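Local coordinates for protein mannitol dehydrogenase (Pseudomonas fluorescens, PDB 1LJ8) that binds NAD and probably catalyses the NAD-dependent interconversion of mannitol and fructose as a monomeric long-chain dehydrogenase, at residues A[92-97]-A[258-263]; A[296-301]-A[349-354]; A[320-325]-A[329-334]; A[385-390]-A[453-458]. One frame throughout, in Å; residues are numbered along the deposited sequence.

Contact 1 of 4, residues A[92-97]-A[258-263]; sequences DDTEVR and CEPFVQ
Thr94 and Pro260 meet at the surface of the NAD-binding Rossmann domain, where the loop before strand 96-107 passes the loop after strand 256-258. The contact is small and apolar: Thr94 CG2 touches Pro260 CG at 3.7 Å, with the two side chains lying alongside and pointing the same way. Thr94 CA and Pro260 CA, the nearest CA pair of the two segments, are 6.1 Å apart. In Thr94 the hydroxyl OG1 sits between the backbone N and the carbonyl carbon (chi1 53°), which leaves CG2 beside the backbone N and turns a methyl to the proline ring. Asp93 adds a looser approach, its O lying 4.4 Å from Pro260 CB. In the central sheet, strand 83-87 runs between strands 96-107 and 256-258, antiparallel to the first and parallel to the second, and the two loops thus meet past its end; Thr94 also packs on Glu87 of that middle strand. As the chain enters strand 96-107, Arg97 grips Glu95 side-on. Its NE reaches Glu95 OE2 at 2.9 Å in a nearly straight bond (174°), in the guanidinium plane but 50° out of the carboxylate plane, while Arg97 NH2 holds Glu95 OE1 at 3.1 Å. Lys16 NZ bridges to the same OE1, which probably steadies the carboxylate further. On the other loop, Glu259 OE1 is held by Arg361 and the backbone N of Ile232, and Glu259 O by Arg231. The side chain of Pro260 stays about 12 Å from the bound NAD.

Contact 2 of 4, residues A[296-301]-A[349-354]; sequences IGLLNG and IDLTDY
Asp350 OD1 accepts the backbone N-H of Asp353 at 2.9 Å (158°) through its anti lone pair, an N-cap that starts helix 351-362. This helix packs against helix 289-313 within the largely helical C-terminal domain, and the first turn beyond the cap supplies the side chains that touch. Chief among them is Tyr354. Its CG stands anti to the backbone N (chi1 178°), which carries the ring toward helix 289-313, where Leu298 comes to meet it. The leucine uses a single methyl: Leu298 CD1 lies at the ring edge, near the ring plane, 3.8 Å from Tyr354 CD2 and 3.9 Å from Tyr354 CE2, and the two side chains cross obliquely. The same methyl also reaches the tip of Leu351, with Leu298 CD1 4.2 Å from Leu351 CD2, and is thus shared by two residues of one helical turn. Leu298 is buried further by Leu358 of helix 351-362 and by Met335 and Val339 of helix 325-339, while Met294 and Lys295 lie against Tyr354. Helix 289-313 widens here into a pi-type turn, Gly301 N bonding back to Ile296 O at 2.9 Å. Leu299, inside that turn, lies with its side chain about 7 Å from the bound NAD. Its part in the contact is slight: Leu299 CB is 4.4 Å from Tyr354 OH.

Contact 3 of 4, residues A[320-325]-A[329-334]; sequences ETMNDP and AYMRAY
Met322 and Met331, both present as selenomethionine, meet selenium to selenium: Met322 SE lies 3.9 Å from Met331 SE, and Met322 CE is also 3.9 Å from Met331 SE. The side chains cross at about a right angle and differ in shape. Met331 is extended all the way, with CG anti to its backbone N (chi1 166°), and this reach carries its selenium to Met322; Met322 is bent at chi2 and chi3, which brings its selenium and terminal methyl round to the partner. The second link is a backbone bond in the first full turn of helix 325-339, Ala329 N to Pro325 O at 3.0 Å (161°). Ala329 CB lies 3.4 Å from the same Pro325 O. One shell out, Met331 is packed by Leu358, Val359 and Phe362 of helix 351-362, and Phe362 touches Met322 as well, along with Leu306 of helix 289-313. Asp324, in the link between the helices, is held at both carboxylate oxygens: OD1 accepts from Leu326 N and OD2 is bonded to Tyr315 OH. Just before it, Asp324 N bonds to Thr321 O at 3.1 Å. The consecutive helices 318-322 and 325-339 of the C-terminal domain are thus joined by a short link that ends in an aspartate N-cap followed by a proline in the first turn, a classic way of starting a helix.

Contact 4 of 4, residues A[385-390]-A[453-458]; sequences FTVPTI and EIFGTA
The chain approaches closest where the first turn of helix 387-396 passes the end of helix 452-455, Val387 CA lying 6.3 Å from Phe455 CA, just before Gly456 leaves the helix with positive phi (74°). Val387 carries the contact with both methyls. Val387 CG1, anti to the backbone N (chi1 177°), rests against Phe455 O at 3.7 Å; Val387 CG2 lies 3.5 Å from Ile454 O and reaches the ring at Phe455 CD2, 4.0 Å away, at an oblique slant. The valine thus lies against two consecutive carbonyls as well as the aromatic ring, all by van der Waals packing. On the same side of the ring as Val387 CG2, Ile454 CG2 sits over its centre, 3.4 Å from the Phe455 plane. Cut back to an alanine, position 387 would lose both methyls and would probably leave a gap beside Phe455, its ring less firmly held. Ile459, in the loop beyond helix 452-455, also packs on Val387. Around this junction, Ile390 and Phe455 both pack on Val407 of helix 401-413, and Phe385 and Thr386 abut Leu304 of helix 289-313.

In the fold
Contact 1 stands apart: it joins two surface loops of the Rossmann domain, and its centre is 34 Å from that of contact 4, across the centre of the chain. Contacts 2, 3 and 4 lie in the helical C-terminal domain and touch one another. Tyr334 of contact 3 reaches Gly297 and Gly301 of contact 2 and Thr386 and Thr389 of contact 4, while Phe385 of contact 4 packs on Ile296 and Asn300 of contact 2. Burial grows from contact 1, through the partly buried contacts 2 and 3, to the fully buried contact 4. Apolar packing carries all four; contact 3, between consecutive helices, adds a backbone bond across its segments.

Contact 1 of 4, residues A[92-97]-A[258-263]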
loop_
_atom_site.group_PDB
_atom_site.type_symbol
_atom_site.label_atom_id
_atom_site.label_comp_id
_atom_site.label_asym_id
_atom_site.label_seq_id
_atom_site.Cartn_x
_atom_site.Cartn_y
_atom_site.Cartn_z
ATOM N N ASP A 92 24.119 -2.653 -5.033
ATOM C CA ASP A 92 23.538 -3.982 -5.066
ATOM C C ASP A 92 24.223 -5.321 -4.901
ATOM O O ASP A 92 25.232 -5.685 -5.547
ATOM C CB ASP A 92 22.667 -4.095 -6.316
ATOM C CG ASP A 92 23.471 -4.031 -7.599
ATOM O OD1 ASP A 92 24.718 -3.932 -7.514
ATOM O OD2 ASP A 92 22.851 -4.083 -8.693
ATOM N N ASP A 93 23.572 -6.046 -4.011
ATOM C CA ASP A 93 23.835 -7.401 -3.665
ATOM C C ASP A 93 22.327 -7.728 -3.788
ATOM O O ASP A 93 21.529 -7.541 -2.856
ATOM C CB ASP A 93 24.339 -7.494 -2.229
ATOM C CG ASP A 93 25.051 -8.806 -1.955
ATOM O OD1 ASP A 93 25.631 -9.374 -2.920
ATOM O OD2 ASP A 93 25.046 -9.256 -0.783
ATOM N N THR A 94 21.938 -8.108 -4.999
ATOM C CA THR A 94 20.550 -8.413 -5.311
ATOM C C THR A 94 20.463 -9.830 -5.871
ATOM O O THR A 94 21.425 -10.331 -6.454
ATOM C CB THR A 94 20.035 -7.467 -6.403
ATOM O OG1 THR A 94 20.929 -7.527 -7.512
ATOM C CG2 THR A 94 19.965 -6.020 -5.910
ATOM N N GLU A 95 19.319 -10.480 -5.705
ATOM C CA GLU A 95 19.157 -11.809 -6.269
ATOM C C GLU A 95 17.905 -11.846 -7.129
ATOM O O GLU A 95 17.096 -10.915 -7.094
ATOM C CB GLU A 95 19.033 -12.882 -5.181
ATOM C CG GLU A 95 17.955 -12.587 -4.146
ATOM C CD GLU A 95 17.726 -13.730 -3.125
ATOM O OE1 GLU A 95 18.554 -14.675 -3.032
ATOM O OE2 GLU A 95 16.694 -13.661 -2.415
ATOM N N VAL A 96 17.809 -12.909 -7.928
ATOM C CA VAL A 96 16.666 -13.206 -8.789
ATOM C C VAL A 96 16.265 -14.568 -8.245
ATOM O O VAL A 96 17.061 -15.516 -8.233
ATOM C CB VAL A 96 17.061 -13.349 -10.261
ATOM C CG1 VAL A 96 15.785 -13.583 -11.104
ATOM C CG2 VAL A 96 17.777 -12.121 -10.708
ATOM N N ARG A 97 15.017 -14.673 -7.803
ATOM C CA ARG A 97 14.566 -15.868 -7.124
ATOM C C ARG A 97 13.149 -16.242 -7.513
ATOM O O ARG A 97 12.292 -15.370 -7.606
ATOM C CB ARG A 97 14.593 -15.576 -5.617
ATOM C CG ARG A 97 13.923 -16.627 -4.740
ATOM C CD ARG A 97 14.021 -16.218 -3.236
ATOM N NE ARG A 97 15.414 -16.285 -2.762
ATOM C CZ ARG A 97 16.070 -17.421 -2.522
ATOM N NH1 ARG A 97 15.492 -18.616 -2.692
ATOM N NH2 ARG A 97 17.363 -17.374 -2.172
ATOM N N CYS A 258 11.372 -5.283 -7.015
ATOM C CA CYS A 258 11.379 -4.595 -5.711
ATOM C C CYS A 258 12.809 -4.263 -5.343
ATOM O O CYS A 258 13.754 -4.794 -5.941
ATOM C CB CYS A 258 10.798 -5.532 -4.622
ATOM S SG CYS A 258 11.606 -7.186 -4.497
ATOM N N GLU A 259 12.970 -3.336 -4.394
ATOM C CA GLU A 259 14.300 -2.965 -3.928
ATOM C C GLU A 259 14.857 -4.055 -3.022
ATOM O O GLU A 259 14.135 -4.888 -2.529
ATOM C CB GLU A 259 14.237 -1.661 -3.120
ATOM C CG GLU A 259 13.349 -1.805 -1.915
ATOM C CD GLU A 259 13.348 -0.604 -0.967
ATOM O OE1 GLU A 259 12.354 -0.484 -0.231
ATOM O OE2 GLU A 259 14.327 0.193 -0.910
ATOM N N PRO A 260 16.169 -4.036 -2.783
ATOM C CA PRO A 260 16.813 -5.033 -1.912
ATOM C C PRO A 260 16.341 -4.898 -0.467
ATOM O O PRO A 260 16.142 -5.896 0.228
ATOM C CB PRO A 260 18.329 -4.703 -2.017
ATOM C CG PRO A 260 18.457 -3.883 -3.251
ATOM C CD PRO A 260 17.140 -3.185 -3.484
ATOM N N PHE A 261 16.183 -3.670 0.005
ATOM C CA PHE A 261 15.736 -3.441 1.383
ATOM C C PHE A 261 14.320 -4.033 1.611
ATOM O O PHE A 261 13.460 -3.934 0.738
ATOM C CB PHE A 261 15.643 -1.949 1.699
ATOM C CG PHE A 261 15.177 -1.669 3.113
ATOM C CD1 PHE A 261 16.053 -1.802 4.184
ATOM C CD2 PHE A 261 13.849 -1.322 3.365
ATOM C CE1 PHE A 261 15.611 -1.589 5.508
ATOM C CE2 PHE A 261 13.395 -1.115 4.693
ATOM C CZ PHE A 261 14.265 -1.244 5.749
ATOM N N VAL A 262 14.110 -4.610 2.791
ATOM C CA VAL A 262 12.803 -5.161 3.166
ATOM C C VAL A 262 12.727 -5.266 4.689
ATOM O O VAL A 262 13.699 -5.643 5.371
ATOM C CB VAL A 262 12.566 -6.560 2.485
ATOM C CG1 VAL A 262 13.637 -7.550 2.889
ATOM C CG2 VAL A 262 11.140 -7.077 2.794
ATOM N N GLN A 263 11.585 -4.895 5.246
ATOM C CA GLN A 263 11.443 -4.975 6.691
ATOM C C GLN A 263 9.976 -5.250 7.039
ATOM O O GLN A 263 9.071 -4.866 6.309
ATOM C CB GLN A 263 11.915 -3.639 7.338
ATOM C CG GLN A 263 11.858 -3.665 8.863
ATOM C CD GLN A 263 12.573 -2.453 9.487
ATOM O OE1 GLN A 263 12.646 -1.392 8.872
ATOM N NE2 GLN A 263 13.058 -2.604 10.724
#

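Contact 2 of 4, residues A[296-301]-A[349-354]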
loop_
_atom_site.group_PDB
_atom_site.type_symbol
_atom_site.label_atom_id
_atom_site.label_comp_id
_atom_site.label_asym_id
_atom_site.label_seq_id
_atom_site.Cartn_x
_atom_site.Cartn_y
_atom_site.Cartn_z
ATOM N N ILE A 296 5.031 5.941 7.708
ATOM C CA ILE A 296 3.972 6.577 6.914
ATOM C C ILE A 296 4.234 8.101 6.804
ATOM O O ILE A 296 4.122 8.703 5.720
ATOM C CB ILE A 296 2.580 6.362 7.557
ATOM C CG1 ILE A 296 2.187 4.858 7.517
ATOM C CG2 ILE A 296 1.539 7.218 6.807
ATOM C CD1 ILE A 296 1.923 4.354 6.117
ATOM N N GLY A 297 4.601 8.731 7.920
ATOM C CA GLY A 297 4.814 10.182 7.896
ATOM C C GLY A 297 5.987 10.646 7.057
ATOM O O GLY A 297 5.920 11.642 6.316
ATOM N N LEU A 298 7.082 9.919 7.185
ATOM C CA LEU A 298 8.313 10.249 6.486
ATOM C C LEU A 298 8.455 9.633 5.109
ATOM O O LEU A 298 8.769 10.345 4.159
ATOM C CB LEU A 298 9.538 9.837 7.359
ATOM C CG LEU A 298 9.666 10.626 8.682
ATOM C CD1 LEU A 298 10.847 9.986 9.521
ATOM C CD2 LEU A 298 9.941 12.127 8.375
ATOM N N LEU A 299 8.250 8.325 4.980
ATOM C CA LEU A 299 8.454 7.719 3.654
ATOM C C LEU A 299 7.270 8.020 2.751
ATOM O O LEU A 299 7.422 8.653 1.698
ATOM C CB LEU A 299 8.673 6.197 3.780
ATOM C CG LEU A 299 9.195 5.478 2.526
ATOM C CD1 LEU A 299 9.760 4.088 2.950
ATOM C CD2 LEU A 299 8.026 5.294 1.489
ATOM N N ASN A 300 6.063 7.625 3.168
ATOM C CA ASN A 300 4.923 7.885 2.281
ATOM C C ASN A 300 4.615 9.362 2.149
ATOM O O ASN A 300 4.219 9.818 1.089
ATOM C CB ASN A 300 3.717 7.075 2.765
ATOM C CG ASN A 300 4.017 5.568 2.743
ATOM O OD1 ASN A 300 4.334 4.961 3.770
ATOM N ND2 ASN A 300 3.941 4.965 1.564
ATOM N N GLY A 301 4.766 10.117 3.238
ATOM C CA GLY A 301 4.554 11.537 3.155
ATOM C C GLY A 301 5.524 12.143 2.146
ATOM O O GLY A 301 5.118 12.990 1.356
ATOM N N ILE A 349 15.717 3.432 17.022
ATOM C CA ILE A 349 15.867 4.044 15.729
ATOM C C ILE A 349 16.399 5.440 15.896
ATOM O O ILE A 349 15.920 6.206 16.736
ATOM C CB ILE A 349 14.503 4.197 14.982
ATOM C CG1 ILE A 349 13.936 2.837 14.664
ATOM C CG2 ILE A 349 14.703 5.034 13.697
ATOM C CD1 ILE A 349 14.745 2.077 13.634
ATOM N N ASP A 350 17.396 5.775 15.100
ATOM C CA ASP A 350 17.901 7.136 15.122
ATOM C C ASP A 350 17.173 7.807 13.936
ATOM O O ASP A 350 17.402 7.435 12.792
ATOM C CB ASP A 350 19.418 7.191 14.875
ATOM C CG ASP A 350 19.910 8.622 14.851
ATOM O OD1 ASP A 350 20.092 9.214 13.756
ATOM O OD2 ASP A 350 20.041 9.187 15.956
ATOM N N LEU A 351 16.310 8.786 14.196
ATOM C CA LEU A 351 15.575 9.415 13.069
ATOM C C LEU A 351 16.420 10.084 11.985
ATOM O O LEU A 351 16.093 10.045 10.797
ATOM C CB LEU A 351 14.560 10.414 13.598
ATOM C CG LEU A 351 13.353 9.783 14.314
ATOM C CD1 LEU A 351 12.517 10.893 14.957
ATOM C CD2 LEU A 351 12.497 8.960 13.287
ATOM N N THR A 352 17.507 10.743 12.385
ATOM C CA THR A 352 18.348 11.375 11.397
ATOM C C THR A 352 18.892 10.350 10.426
ATOM O O THR A 352 18.849 10.566 9.216
ATOM C CB THR A 352 19.513 12.147 12.057
ATOM O OG1 THR A 352 18.965 13.236 12.801
ATOM C CG2 THR A 352 20.481 12.675 11.003
ATOM N N ASP A 353 19.399 9.226 10.933
ATOM C CA ASP A 353 19.927 8.198 10.048
ATOM C C ASP A 353 18.786 7.590 9.235
ATOM O O ASP A 353 18.954 7.281 8.067
ATOM C CB ASP A 353 20.608 7.061 10.860
ATOM C CG ASP A 353 21.902 7.519 11.585
ATOM O OD1 ASP A 353 22.514 8.500 11.151
ATOM O OD2 ASP A 353 22.278 6.886 12.591
ATOM N N TYR A 354 17.637 7.380 9.862
ATOM C CA TYR A 354 16.493 6.804 9.116
ATOM C C TYR A 354 16.106 7.696 7.923
ATOM O O TYR A 354 15.914 7.206 6.803
ATOM C CB TYR A 354 15.304 6.631 10.056
ATOM C CG TYR A 354 14.063 6.083 9.354
ATOM C CD1 TYR A 354 13.970 4.735 9.006
ATOM C CD2 TYR A 354 13.007 6.927 9.040
ATOM C CE1 TYR A 354 12.823 4.233 8.349
ATOM C CE2 TYR A 354 11.852 6.447 8.371
ATOM C CZ TYR A 354 11.775 5.114 8.041
ATOM O OH TYR A 354 10.628 4.669 7.410
#

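Contact 3 of 4, residues A[320-325]-A[329-334]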
loop_
_atom_site.group_PDB
_atom_site.type_symbol
_atom_site.label_atom_id
_atom_site.label_comp_id
_atom_site.label_asym_id
_atom_site.label_seq_id
_atom_site.Cartn_x
_atom_site.Cartn_y
_atom_site.Cartn_z
ATOM N N GLU A 320 14.476 9.987 -10.574
ATOM C CA GLU A 320 14.675 11.231 -11.348
ATOM C C GLU A 320 14.465 12.425 -10.446
ATOM O O GLU A 320 15.202 13.404 -10.550
ATOM C CB GLU A 320 13.711 11.324 -12.503
ATOM C CG GLU A 320 14.082 10.300 -13.561
ATOM C CD GLU A 320 13.129 10.249 -14.692
ATOM O OE1 GLU A 320 11.965 10.668 -14.558
ATOM O OE2 GLU A 320 13.545 9.740 -15.754
ATOM N N THR A 321 13.457 12.364 -9.573
ATOM C CA THR A 321 13.262 13.480 -8.649
ATOM C C THR A 321 14.449 13.560 -7.696
ATOM O O THR A 321 14.846 14.651 -7.293
ATOM C CB THR A 321 11.964 13.361 -7.784
ATOM O OG1 THR A 321 12.094 12.281 -6.821
ATOM C CG2 THR A 321 10.743 13.178 -8.699
HETATM N N MSE A 322 15.058 12.422 -7.351
HETATM C CA MSE A 322 16.184 12.463 -6.448
HETATM C C MSE A 322 17.438 12.980 -7.146
HETATM O O MSE A 322 18.415 13.304 -6.439
HETATM C CB MSE A 322 16.469 11.085 -5.836
HETATM C CG MSE A 322 15.370 10.583 -4.918
HETATM SE SE MSE A 322 15.134 11.715 -3.280
HETATM C CE MSE A 322 13.851 12.742 -3.944
ATOM N N ASN A 323 17.416 13.038 -8.483
ATOM C CA ASN A 323 18.571 13.590 -9.226
ATOM C C ASN A 323 18.386 15.108 -9.412
ATOM O O ASN A 323 19.228 15.768 -10.030
ATOM C CB ASN A 323 18.761 12.897 -10.591
ATOM C CG ASN A 323 19.186 11.418 -10.434
ATOM O OD1 ASN A 323 19.769 11.046 -9.415
ATOM N ND2 ASN A 323 18.891 10.594 -11.432
ATOM N N ASP A 324 17.289 15.646 -8.875
ATOM C CA ASP A 324 17.020 17.094 -8.925
ATOM C C ASP A 324 17.286 17.635 -7.511
ATOM O O ASP A 324 16.513 17.387 -6.563
ATOM C CB ASP A 324 15.559 17.352 -9.339
ATOM C CG ASP A 324 15.287 18.835 -9.589
ATOM O OD1 ASP A 324 15.828 19.665 -8.833
ATOM O OD2 ASP A 324 14.535 19.168 -10.529
ATOM N N PRO A 325 18.377 18.404 -7.334
ATOM C CA PRO A 325 18.633 18.886 -5.983
ATOM C C PRO A 325 17.554 19.721 -5.329
ATOM O O PRO A 325 17.512 19.784 -4.109
ATOM C CB PRO A 325 19.973 19.661 -6.115
ATOM C CG PRO A 325 20.594 19.108 -7.381
ATOM C CD PRO A 325 19.411 18.867 -8.282
ATOM N N ALA A 329 16.168 18.809 -1.611
ATOM C CA ALA A 329 16.132 19.833 -0.540
ATOM C C ALA A 329 14.712 20.015 0.008
ATOM O O ALA A 329 14.491 20.177 1.228
ATOM C CB ALA A 329 16.679 21.158 -1.066
ATOM N N TYR A 330 13.745 20.017 -0.897
ATOM C CA TYR A 330 12.340 20.126 -0.470
ATOM C C TYR A 330 11.917 18.937 0.414
ATOM O O TYR A 330 11.303 19.137 1.477
ATOM C CB TYR A 330 11.449 20.228 -1.720
ATOM C CG TYR A 330 9.949 20.188 -1.453
ATOM C CD1 TYR A 330 9.314 21.161 -0.679
ATOM C CD2 TYR A 330 9.172 19.180 -2.016
ATOM C CE1 TYR A 330 7.925 21.125 -0.481
ATOM C CE2 TYR A 330 7.796 19.126 -1.831
ATOM C CZ TYR A 330 7.177 20.103 -1.067
ATOM O OH TYR A 330 5.799 20.080 -0.899
HETATM N N MSE A 331 12.233 17.706 -0.009
HETATM C CA MSE A 331 11.910 16.513 0.818
HETATM C C MSE A 331 12.577 16.595 2.203
HETATM O O MSE A 331 11.952 16.307 3.240
HETATM C CB MSE A 331 12.406 15.228 0.124
HETATM C CG MSE A 331 12.426 13.957 1.027
HETATM SE SE MSE A 331 12.979 12.458 -0.160
HETATM C CE MSE A 331 13.126 11.068 1.217
ATOM N N ARG A 332 13.852 16.994 2.230
ATOM C CA ARG A 332 14.531 17.095 3.522
ATOM C C ARG A 332 13.882 18.146 4.413
ATOM O O ARG A 332 13.726 17.938 5.625
ATOM C CB ARG A 332 16.021 17.426 3.334
ATOM C CG ARG A 332 16.857 16.316 2.764
ATOM C CD ARG A 332 18.332 16.680 2.928
ATOM N NE ARG A 332 19.239 15.769 2.221
ATOM C CZ ARG A 332 19.664 14.589 2.683
ATOM N NH1 ARG A 332 19.266 14.134 3.867
ATOM N NH2 ARG A 332 20.526 13.880 1.961
ATOM N N ALA A 333 13.485 19.268 3.822
ATOM C CA ALA A 333 12.844 20.320 4.629
ATOM C C ALA A 333 11.488 19.816 5.159
ATOM O O ALA A 333 11.131 20.031 6.309
ATOM C CB ALA A 333 12.638 21.582 3.786
ATOM N N TYR A 334 10.715 19.162 4.292
ATOM C CA TYR A 334 9.433 18.622 4.720
ATOM C C TYR A 334 9.633 17.605 5.853
ATOM O O TYR A 334 8.940 17.675 6.906
ATOM C CB TYR A 334 8.707 17.965 3.517
ATOM C CG TYR A 334 7.398 17.319 3.880
ATOM C CD1 TYR A 334 6.264 18.094 4.116
ATOM C CD2 TYR A 334 7.283 15.928 3.977
ATOM C CE1 TYR A 334 5.054 17.518 4.449
ATOM C CE2 TYR A 334 6.033 15.331 4.287
ATOM C CZ TYR A 334 4.933 16.148 4.522
ATOM O OH TYR A 334 3.692 15.647 4.850
#

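Contact 4 of 4, residues A[385-390]-A[453-458]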
loop_
_atom_site.group_PDB
_atom_site.type_symbol
_atom_site.label_atom_id
_atom_site.label_comp_id
_atom_site.label_asym_id
_atom_site.label_seq_id
_atom_site.Cartn_x
_atom_site.Cartn_y
_atom_site.Cartn_z
ATOM N N PHE A 385 -1.379 9.881 4.509
ATOM C CA PHE A 385 0.032 10.266 4.432
ATOM C C PHE A 385 0.409 11.694 4.728
ATOM O O PHE A 385 1.552 11.933 5.171
ATOM C CB PHE A 385 0.608 10.029 3.010
ATOM C CG PHE A 385 0.469 8.617 2.473
ATOM C CD1 PHE A 385 0.769 8.363 1.116
ATOM C CD2 PHE A 385 0.081 7.526 3.294
ATOM C CE1 PHE A 385 0.684 7.028 0.586
ATOM C CE2 PHE A 385 -0.013 6.193 2.769
ATOM C CZ PHE A 385 0.292 5.950 1.423
ATOM N N THR A 386 -0.525 12.613 4.469
ATOM C CA THR A 386 -0.215 14.047 4.506
ATOM C C THR A 386 -1.115 14.907 5.388
ATOM O O THR A 386 -0.652 15.791 6.104
ATOM C CB THR A 386 -0.280 14.553 3.061
ATOM O OG1 THR A 386 0.590 13.732 2.264
ATOM C CG2 THR A 386 0.081 16.063 2.960
ATOM N N VAL A 387 -2.420 14.650 5.332
ATOM C CA VAL A 387 -3.306 15.443 6.142
ATOM C C VAL A 387 -3.002 15.405 7.650
ATOM O O VAL A 387 -3.137 16.431 8.309
ATOM C CB VAL A 387 -4.793 15.081 5.847
ATOM C CG1 VAL A 387 -5.726 15.867 6.770
ATOM C CG2 VAL A 387 -5.127 15.437 4.388
ATOM N N PRO A 388 -2.598 14.249 8.222
ATOM C CA PRO A 388 -2.307 14.265 9.681
ATOM C C PRO A 388 -1.197 15.277 10.018
ATOM O O PRO A 388 -1.274 16.034 11.019
ATOM C CB PRO A 388 -1.900 12.818 9.961
ATOM C CG PRO A 388 -2.831 12.060 9.043
ATOM C CD PRO A 388 -2.671 12.851 7.733
ATOM N N THR A 389 -0.198 15.324 9.150
ATOM C CA THR A 389 0.902 16.276 9.314
ATOM C C THR A 389 0.358 17.704 9.175
ATOM O O THR A 389 0.670 18.568 10.007
ATOM C CB THR A 389 2.027 16.013 8.243
ATOM O OG1 THR A 389 2.651 14.757 8.551
ATOM C CG2 THR A 389 3.077 17.147 8.232
ATOM N N ILE A 390 -0.421 17.975 8.114
ATOM C CA ILE A 390 -0.986 19.311 7.918
ATOM C C ILE A 390 -1.817 19.725 9.137
ATOM O O ILE A 390 -1.706 20.862 9.616
ATOM C CB ILE A 390 -1.898 19.372 6.667
ATOM C CG1 ILE A 390 -1.013 19.260 5.407
ATOM C CG2 ILE A 390 -2.681 20.718 6.606
ATOM C CD1 ILE A 390 -1.820 19.022 4.135
ATOM N N GLU A 453 -13.898 13.661 3.343
ATOM C CA GLU A 453 -13.268 12.354 3.472
ATOM C C GLU A 453 -11.836 12.331 2.901
ATOM O O GLU A 453 -11.146 11.294 2.982
ATOM C CB GLU A 453 -14.096 11.257 2.801
ATOM C CG GLU A 453 -14.254 11.464 1.307
ATOM C CD GLU A 453 -15.460 12.329 0.946
ATOM O OE1 GLU A 453 -15.859 13.221 1.742
ATOM O OE2 GLU A 453 -15.969 12.118 -0.172
ATOM N N ILE A 454 -11.402 13.456 2.324
ATOM C CA ILE A 454 -10.023 13.533 1.834
ATOM C C ILE A 454 -9.247 14.481 2.747
ATOM O O ILE A 454 -8.189 14.117 3.268
ATOM C CB ILE A 454 -9.910 14.097 0.369
ATOM C CG1 ILE A 454 -10.672 13.188 -0.608
ATOM C CG2 ILE A 454 -8.415 14.201 -0.065
ATOM C CD1 ILE A 454 -10.671 13.711 -2.081
ATOM N N PHE A 455 -9.779 15.684 2.979
ATOM C CA PHE A 455 -9.015 16.672 3.734
ATOM C C PHE A 455 -9.402 17.011 5.155
ATOM O O PHE A 455 -8.725 17.815 5.790
ATOM C CB PHE A 455 -8.918 17.993 2.938
ATOM C CG PHE A 455 -8.233 17.834 1.596
ATOM C CD1 PHE A 455 -8.987 17.811 0.401
ATOM C CD2 PHE A 455 -6.853 17.653 1.526
ATOM C CE1 PHE A 455 -8.364 17.607 -0.837
ATOM C CE2 PHE A 455 -6.212 17.443 0.274
ATOM C CZ PHE A 455 -6.961 17.422 -0.899
ATOM N N GLY A 456 -10.483 16.431 5.650
ATOM C CA GLY A 456 -10.863 16.720 7.021
ATOM C C GLY A 456 -11.462 18.087 7.221
ATOM O O GLY A 456 -11.801 18.758 6.246
ATOM N N THR A 457 -11.589 18.516 8.482
ATOM C CA THR A 457 -12.252 19.787 8.773
ATOM C C THR A 457 -11.371 20.950 9.208
ATOM O O THR A 457 -11.856 22.076 9.292
ATOM C CB THR A 457 -13.344 19.595 9.854
ATOM O OG1 THR A 457 -12.750 19.034 11.026
ATOM C CG2 THR A 457 -14.443 18.657 9.343
ATOM N N ALA A 458 -10.102 20.698 9.484
ATOM C CA ALA A 458 -9.178 21.774 9.878
ATOM C C ALA A 458 -8.721 22.557 8.652
ATOM O O ALA A 458 -8.789 23.785 8.638
ATOM C CB ALA A 458 -7.956 21.211 10.596
#